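Local coordinates for protein ribonuclease (Nicotiana glutinosa, PDB 1IYB) that is a T2-family ribonuclease that probably cleaves RNA and holds guanosine-5'-monophosphate in a guanine binding site, at residues F11-Q16 / K116-L121; W46-N49 / S53-S56. All blocks are in the same frame, centred on the assembly; numbering follows the deposited sequence.

Contact 1 (F11-Q16 / K116-L121); sequences FYFVQQ and KKALDL. With 5GP (guanosine-5'-monophosphate), chain C.
The ring of Phe13 lies against helix residues Ala118 and Leu121, with one face turned to Leu121. Leu121 CB stands 3.7 Å from the centroid of the Phe13 ring and only 10° off its normal, a CH-pi contact over the centre. On the same residue, Leu121 CD1 reaches the inner part of the ring, 3.9 Å from Phe13 CD1. The two side chains slide past each other in opposite directions. Ala118 O approaches the ring obliquely, 3.5 Å from Phe13 CE1; Ala118 CB is 4.3 Å from that same CE1. With CG set anti to the backbone N (chi1 173°), Phe13 extends the ring to the helix; no hydrogen bond crosses, and the 155 Å² of buried surface rests on these three buried residues. Replacing Phe13 by an alanine would probably open a gap beneath Leu121 CB and take away most of the packing between strand and helix.

A second flat group with a partner here, the Gln16 amide, meets the guanine of the bound nucleotide. Gln16 OE1 accepts from N1 of the nucleotide at 2.8 Å and from its N2 at a longer 3.2 Å, while Gln16 NE2 donates to O6 at 3.1 Å, almost straight at 173°. Three bonds to both ends of the amide should fix its rotation.

Strand 10-16 runs between strands 41-48 and 172-182, with Phe13 paired through its backbone to Ile179 and Val14 to His43 and Gly44. Helix 111-124 packs against the side of the strand from which Phe13 projects, and Leu119 turns from the strand to meet Arg75, Met76 and Asn79 of helix 73-79.

Contact 2 (W46-N49 / S53-S56); sequences WPNN and SYPS. With 5GP (guanosine-5'-monophosphate), chain C.
Asn49 and Ser53 close a short polar chain reversal where the strand 41-48 gives way to the loop before helix 73-79. The evidence is one backbone bond, Asn49 N to Ser53 O at 2.9 Å with an angle of 149° at the hydrogen, between segments whose directions differ by 141°. Beside it, Ser53 OG lies 3.0 Å from Asn49 OD1, but Asp51 OD2 also bonds this hydroxyl, so the mate of its proton is not settled. Asn49 CG, anti to the carbonyl carbon (chi1 -66°), turns OD1 that way.

Asn48 OD1 rests against Tyr54 CB at 3.3 Å, and the amide and ring cross obliquely. Next to them the two prolines touch, Pro47 CB 4.2 Å from Pro55 CG. A water gives a proton to Pro47 O and another to Pro55 O, each 2.8 Å from it, linking two carbonyls that, both acceptors, cannot bond each other.

Ser56 carries the loop to the second subunit, where its OG is hydrogen-bonded to Ser56 OG of that chain. Two residues before the strand ends, Trp46 belongs to the nucleotide pocket: its CZ2 is 3.4 Å from O3P of guanosine-5'-monophosphate, its ring stacks on His101, and its NE1 bonds Glu97. The arrangement is thus a short loop reversal, closed by one backbone bond, at the end of an outermost sheet strand that lines the phosphate side of this T2-family ribonuclease site.

In the fold
From the N terminus, the chain first lays down strand 10-16, then strand 41-48 antiparallel beside it. At the end of the latter, contact 2 closes a small loop of three residues between 46-49 and 53-56. Much later, helix 111-124 returns to strand 10-16 in contact 1, closing a loop of 99 residues that contains contact 2 entirely, so the two nest and do not cross. They also join directly: Tyr12 O lies 2.8 Å from Trp46 N, a probable hydrogen bond between neighbouring strands. Contact 1 ties the sheet to the helical layer, contact 2 ties the edge strand to the outgoing loop, and both reach the bound nucleotide, at its base and phosphate respectively.

Contact 1 (F11-Q16 / K116-L121)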
loop_
_atom_site.group_PDB
_atom_site.type_symbol
_atom_site.label_atom_id
_atom_site.label_comp_id
_atom_site.label_asym_id
_atom_site.label_seq_id
_atom_site.Cartn_x
_atom_site.Cartn_y
_atom_site.Cartn_z
ATOM N N PHE A 11 -0.183 10.125 -14.298
ATOM C CA PHE A 11 -1.404 9.657 -13.638
ATOM C C PHE A 11 -2.104 8.584 -14.452
ATOM O O PHE A 11 -2.051 8.583 -15.680
ATOM C CB PHE A 11 -2.483 10.744 -13.499
ATOM C CG PHE A 11 -2.088 11.959 -12.717
ATOM C CD1 PHE A 11 -1.483 13.042 -13.348
ATOM C CD2 PHE A 11 -2.439 12.075 -11.374
ATOM C CE1 PHE A 11 -1.242 14.229 -12.657
ATOM C CE2 PHE A 11 -2.202 13.255 -10.671
ATOM C CZ PHE A 11 -1.604 14.336 -11.315
ATOM N N TYR A 12 -2.780 7.685 -13.750
ATOM C CA TYR A 12 -3.632 6.689 -14.389
ATOM C C TYR A 12 -5.024 7.227 -14.067
ATOM O O TYR A 12 -5.335 7.457 -12.894
ATOM C CB TYR A 12 -3.527 5.309 -13.732
ATOM C CG TYR A 12 -2.416 4.405 -14.220
ATOM C CD1 TYR A 12 -1.631 3.706 -13.308
ATOM C CD2 TYR A 12 -2.167 4.220 -15.580
ATOM C CE1 TYR A 12 -0.623 2.848 -13.727
ATOM C CE2 TYR A 12 -1.153 3.356 -16.016
ATOM C CZ TYR A 12 -0.386 2.677 -15.077
ATOM O OH TYR A 12 0.628 1.832 -15.467
ATOM N N PHE A 13 -5.848 7.479 -15.082
ATOM C CA PHE A 13 -7.221 7.904 -14.821
ATOM C C PHE A 13 -7.979 6.592 -14.981
ATOM O O PHE A 13 -8.063 6.044 -16.084
ATOM C CB PHE A 13 -7.706 8.942 -15.838
ATOM C CG PHE A 13 -9.164 9.283 -15.696
ATOM C CD1 PHE A 13 -9.679 9.728 -14.479
ATOM C CD2 PHE A 13 -10.030 9.133 -16.772
ATOM C CE1 PHE A 13 -11.040 10.018 -14.338
ATOM C CE2 PHE A 13 -11.392 9.421 -16.638
ATOM C CZ PHE A 13 -11.895 9.863 -15.423
ATOM N N VAL A 14 -8.515 6.087 -13.872
ATOM C CA VAL A 14 -9.185 4.792 -13.853
ATOM C C VAL A 14 -10.700 4.829 -13.716
ATOM O O VAL A 14 -11.233 5.488 -12.825
ATOM C CB VAL A 14 -8.612 3.943 -12.692
ATOM C CG1 VAL A 14 -9.147 2.519 -12.757
ATOM C CG2 VAL A 14 -7.089 3.957 -12.750
ATOM N N GLN A 15 -11.380 4.108 -14.604
ATOM C CA GLN A 15 -12.837 4.013 -14.585
ATOM C C GLN A 15 -13.244 2.548 -14.437
ATOM O O GLN A 15 -12.589 1.656 -14.983
ATOM C CB GLN A 15 -13.434 4.582 -15.872
ATOM C CG GLN A 15 -13.228 6.073 -16.034
ATOM C CD GLN A 15 -14.008 6.630 -17.208
ATOM O OE1 GLN A 15 -15.241 6.620 -17.202
ATOM N NE2 GLN A 15 -13.298 7.107 -18.225
ATOM N N GLN A 16 -14.322 2.309 -13.694
ATOM C CA GLN A 16 -14.808 0.955 -13.452
ATOM C C GLN A 16 -16.174 0.718 -14.079
ATOM O O GLN A 16 -16.993 1.636 -14.179
ATOM C CB GLN A 16 -14.909 0.693 -11.938
ATOM C CG GLN A 16 -15.861 1.647 -11.203
ATOM C CD GLN A 16 -16.094 1.266 -9.743
ATOM O OE1 GLN A 16 -15.460 0.352 -9.214
ATOM N NE2 GLN A 16 -17.010 1.973 -9.086
ATOM N N LYS A 116 -12.091 18.068 -9.653
ATOM C CA LYS A 116 -12.543 18.708 -10.886
ATOM C C LYS A 116 -11.856 18.077 -12.100
ATOM O O LYS A 116 -12.495 17.824 -13.122
ATOM C CB LYS A 116 -12.255 20.215 -10.853
ATOM C CG LYS A 116 -12.449 20.917 -12.195
ATOM C CD LYS A 116 -12.106 22.397 -12.105
ATOM C CE LYS A 116 -11.835 22.993 -13.484
ATOM N NZ LYS A 116 -12.953 22.759 -14.437
ATOM N N LYS A 117 -10.554 17.824 -11.996
ATOM C CA LYS A 117 -9.835 17.224 -13.111
ATOM C C LYS A 117 -10.411 15.843 -13.423
ATOM O O LYS A 117 -10.599 15.489 -14.588
ATOM C CB LYS A 117 -8.340 17.104 -12.794
ATOM C CG LYS A 117 -7.521 16.499 -13.928
ATOM C CD LYS A 117 -7.513 17.388 -15.161
ATOM C CE LYS A 117 -6.748 16.733 -16.301
ATOM N NZ LYS A 117 -6.584 17.656 -17.464
ATOM N N ALA A 118 -10.686 15.061 -12.385
ATOM C CA ALA A 118 -11.243 13.728 -12.582
ATOM C C ALA A 118 -12.592 13.821 -13.296
ATOM O O ALA A 118 -12.887 13.031 -14.194
ATOM C CB ALA A 118 -11.407 13.025 -11.240
ATOM N N LEU A 119 -13.411 14.785 -12.885
ATOM C CA LEU A 119 -14.723 14.975 -13.493
ATOM C C LEU A 119 -14.604 15.416 -14.945
ATOM O O LEU A 119 -15.372 14.967 -15.800
ATOM C CB LEU A 119 -15.526 16.011 -12.703
ATOM C CG LEU A 119 -16.041 15.545 -11.342
ATOM C CD1 LEU A 119 -16.654 16.721 -10.597
ATOM C CD2 LEU A 119 -17.074 14.442 -11.533
ATOM N N ASP A 120 -13.645 16.294 -15.226
ATOM C CA ASP A 120 -13.449 16.776 -16.589
ATOM C C ASP A 120 -12.949 15.650 -17.492
ATOM O O ASP A 120 -13.375 15.537 -18.644
ATOM C CB ASP A 120 -12.486 17.970 -16.595
ATOM C CG ASP A 120 -13.132 19.246 -16.051
ATOM O OD1 ASP A 120 -12.417 20.259 -15.877
ATOM O OD2 ASP A 120 -14.358 19.246 -15.804
ATOM N N LEU A 121 -12.052 14.813 -16.971
ATOM C CA LEU A 121 -11.534 13.683 -17.738
ATOM C C LEU A 121 -12.670 12.697 -18.029
ATOM O O LEU A 121 -12.740 12.111 -19.109
ATOM C CB LEU A 121 -10.419 12.976 -16.955
ATOM C CG LEU A 121 -9.059 13.682 -16.955
ATOM C CD1 LEU A 121 -8.180 13.113 -15.852
ATOM C CD2 LEU A 121 -8.405 13.516 -18.326
HETATM P P 5GP C . -7.582 2.072 -4.783
HETATM O O1P 5GP C . -6.165 1.975 -4.420
HETATM O O2P 5GP C . -7.970 3.473 -5.215
HETATM O O3P 5GP C . -7.936 1.024 -5.895
HETATM O "O5'" 5GP C . -8.586 1.678 -3.550
HETATM C "C5'" 5GP C . -10.041 1.541 -3.752
HETATM C "C4'" 5GP C . -10.833 1.167 -2.476
HETATM O "O4'" 5GP C . -12.043 2.049 -2.460
HETATM C "C3'" 5GP C . -11.430 -0.231 -2.337
HETATM O "O3'" 5GP C . -10.528 -1.191 -1.806
HETATM C "C2'" 5GP C . -12.641 -0.045 -1.416
HETATM O "O2'" 5GP C . -12.285 -0.139 -0.020
HETATM C "C1'" 5GP C . -13.144 1.336 -1.802
HETATM N N9 5GP C . -14.417 1.467 -2.579
HETATM C C8 5GP C . -15.613 2.043 -2.215
HETATM N N7 5GP C . -16.527 2.099 -3.161
HETATM C C5 5GP C . -15.860 1.498 -4.248
HETATM C C6 5GP C . -16.345 1.268 -5.579
HETATM O O6 5GP C . -17.443 1.546 -6.045
HETATM N N1 5GP C . -15.357 0.629 -6.392
HETATM C C2 5GP C . -14.085 0.279 -5.942
HETATM N N2 5GP C . -13.316 -0.316 -6.877
HETATM N N3 5GP C . -13.627 0.495 -4.694
HETATM C C4 5GP C . -14.572 1.108 -3.901
#

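Contact 2 (W46-N49 / S53-S56)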
loop_
_atom_site.group_PDB
_atom_site.type_symbol
_atom_site.label_atom_id
_atom_site.label_comp_id
_atom_site.label_asym_id
_atom_site.label_seq_id
_atom_site.Cartn_x
_atom_site.Cartn_y
_atom_site.Cartn_z
ATOM N N TRP A 46 -4.895 8.336 -10.283
ATOM C CA TRP A 46 -3.764 7.798 -9.538
ATOM C C TRP A 46 -2.340 8.144 -9.936
ATOM O O TRP A 46 -1.880 7.762 -11.013
ATOM C CB TRP A 46 -3.839 6.270 -9.539
ATOM C CG TRP A 46 -5.138 5.659 -9.103
ATOM C CD1 TRP A 46 -6.148 6.263 -8.411
ATOM C CD2 TRP A 46 -5.535 4.292 -9.281
ATOM N NE1 TRP A 46 -7.146 5.355 -8.144
ATOM C CE2 TRP A 46 -6.796 4.139 -8.666
ATOM C CE3 TRP A 46 -4.943 3.180 -9.899
ATOM C CZ2 TRP A 46 -7.479 2.918 -8.652
ATOM C CZ3 TRP A 46 -5.620 1.969 -9.886
ATOM C CH2 TRP A 46 -6.877 1.848 -9.265
ATOM N N PRO A 47 -1.613 8.864 -9.067
ATOM C CA PRO A 47 -0.225 9.188 -9.415
ATOM C C PRO A 47 0.541 7.857 -9.511
ATOM O O PRO A 47 0.342 6.962 -8.685
ATOM C CB PRO A 47 0.231 10.032 -8.232
ATOM C CG PRO A 47 -1.023 10.767 -7.855
ATOM C CD PRO A 47 -2.078 9.678 -7.927
ATOM N N ASN A 48 1.410 7.727 -10.512
ATOM C CA ASN A 48 2.171 6.495 -10.719
ATOM C C ASN A 48 3.574 6.851 -11.200
ATOM O O ASN A 48 3.814 7.969 -11.658
ATOM C CB ASN A 48 1.486 5.627 -11.790
ATOM C CG ASN A 48 1.688 4.131 -11.563
ATOM O OD1 ASN A 48 0.945 3.504 -10.807
ATOM N ND2 ASN A 48 2.695 3.555 -12.218
ATOM N N ASN A 49 4.491 5.893 -11.101
ATOM C CA ASN A 49 5.874 6.079 -11.531
ATOM C C ASN A 49 6.133 5.308 -12.820
ATOM O O ASN A 49 5.465 4.315 -13.105
ATOM C CB ASN A 49 6.823 5.585 -10.441
ATOM C CG ASN A 49 6.742 6.417 -9.186
ATOM O OD1 ASN A 49 6.856 5.896 -8.067
ATOM N ND2 ASN A 49 6.564 7.719 -9.355
ATOM N N SER A 53 5.949 1.297 -10.031
ATOM C CA SER A 53 5.628 1.529 -8.628
ATOM C C SER A 53 4.768 2.786 -8.557
ATOM O O SER A 53 4.611 3.493 -9.552
ATOM C CB SER A 53 6.910 1.732 -7.808
ATOM O OG SER A 53 7.535 2.961 -8.134
ATOM N N TYR A 54 4.207 3.061 -7.386
ATOM C CA TYR A 54 3.384 4.248 -7.216
ATOM C C TYR A 54 3.355 4.688 -5.761
ATOM O O TYR A 54 3.418 3.863 -4.846
ATOM C CB TYR A 54 1.956 3.981 -7.709
ATOM C CG TYR A 54 1.247 2.847 -6.999
ATOM C CD1 TYR A 54 0.545 3.068 -5.812
ATOM C CD2 TYR A 54 1.282 1.554 -7.511
ATOM C CE1 TYR A 54 -0.109 2.021 -5.154
ATOM C CE2 TYR A 54 0.639 0.503 -6.865
ATOM C CZ TYR A 54 -0.054 0.742 -5.690
ATOM O OH TYR A 54 -0.687 -0.304 -5.054
ATOM N N PRO A 55 3.290 6.004 -5.526
ATOM C CA PRO A 55 3.248 6.510 -4.153
ATOM C C PRO A 55 1.816 6.387 -3.635
ATOM O O PRO A 55 0.872 6.375 -4.422
ATOM C CB PRO A 55 3.669 7.961 -4.315
ATOM C CG PRO A 55 3.058 8.323 -5.645
ATOM C CD PRO A 55 3.369 7.109 -6.498
ATOM N N SER A 56 1.656 6.273 -2.321
ATOM C CA SER A 56 0.320 6.190 -1.729
ATOM C C SER A 56 0.307 6.754 -0.312
ATOM O O SER A 56 1.291 6.630 0.414
ATOM C CB SER A 56 -0.196 4.743 -1.725
ATOM O OG SER A 56 0.670 3.872 -1.023
HETATM P P 5GP C . -7.582 2.072 -4.783
HETATM O O1P 5GP C . -6.165 1.975 -4.420
HETATM O O2P 5GP C . -7.970 3.473 -5.215
HETATM O O3P 5GP C . -7.936 1.024 -5.895
HETATM O "O5'" 5GP C . -8.586 1.678 -3.550
HETATM C "C5'" 5GP C . -10.041 1.541 -3.752
HETATM C "C4'" 5GP C . -10.833 1.167 -2.476
HETATM O "O4'" 5GP C . -12.043 2.049 -2.460
HETATM C "C3'" 5GP C . -11.430 -0.231 -2.337
HETATM O "O3'" 5GP C . -10.528 -1.191 -1.806
HETATM C "C2'" 5GP C . -12.641 -0.045 -1.416
HETATM O "O2'" 5GP C . -12.285 -0.139 -0.020
HETATM C "C1'" 5GP C . -13.144 1.336 -1.802
HETATM N N9 5GP C . -14.417 1.467 -2.579
HETATM C C8 5GP C . -15.613 2.043 -2.215
HETATM N N7 5GP C . -16.527 2.099 -3.161
HETATM C C5 5GP C . -15.860 1.498 -4.248
HETATM C C6 5GP C . -16.345 1.268 -5.579
HETATM O O6 5GP C . -17.443 1.546 -6.045
HETATM N N1 5GP C . -15.357 0.629 -6.392
HETATM C C2 5GP C . -14.085 0.279 -5.942
HETATM N N2 5GP C . -13.316 -0.316 -6.877
HETATM N N3 5GP C . -13.627 0.495 -4.694
HETATM C C4 5GP C . -14.572 1.108 -3.901
HETATM O O HOH W 1 -1.051 7.060 -6.273
#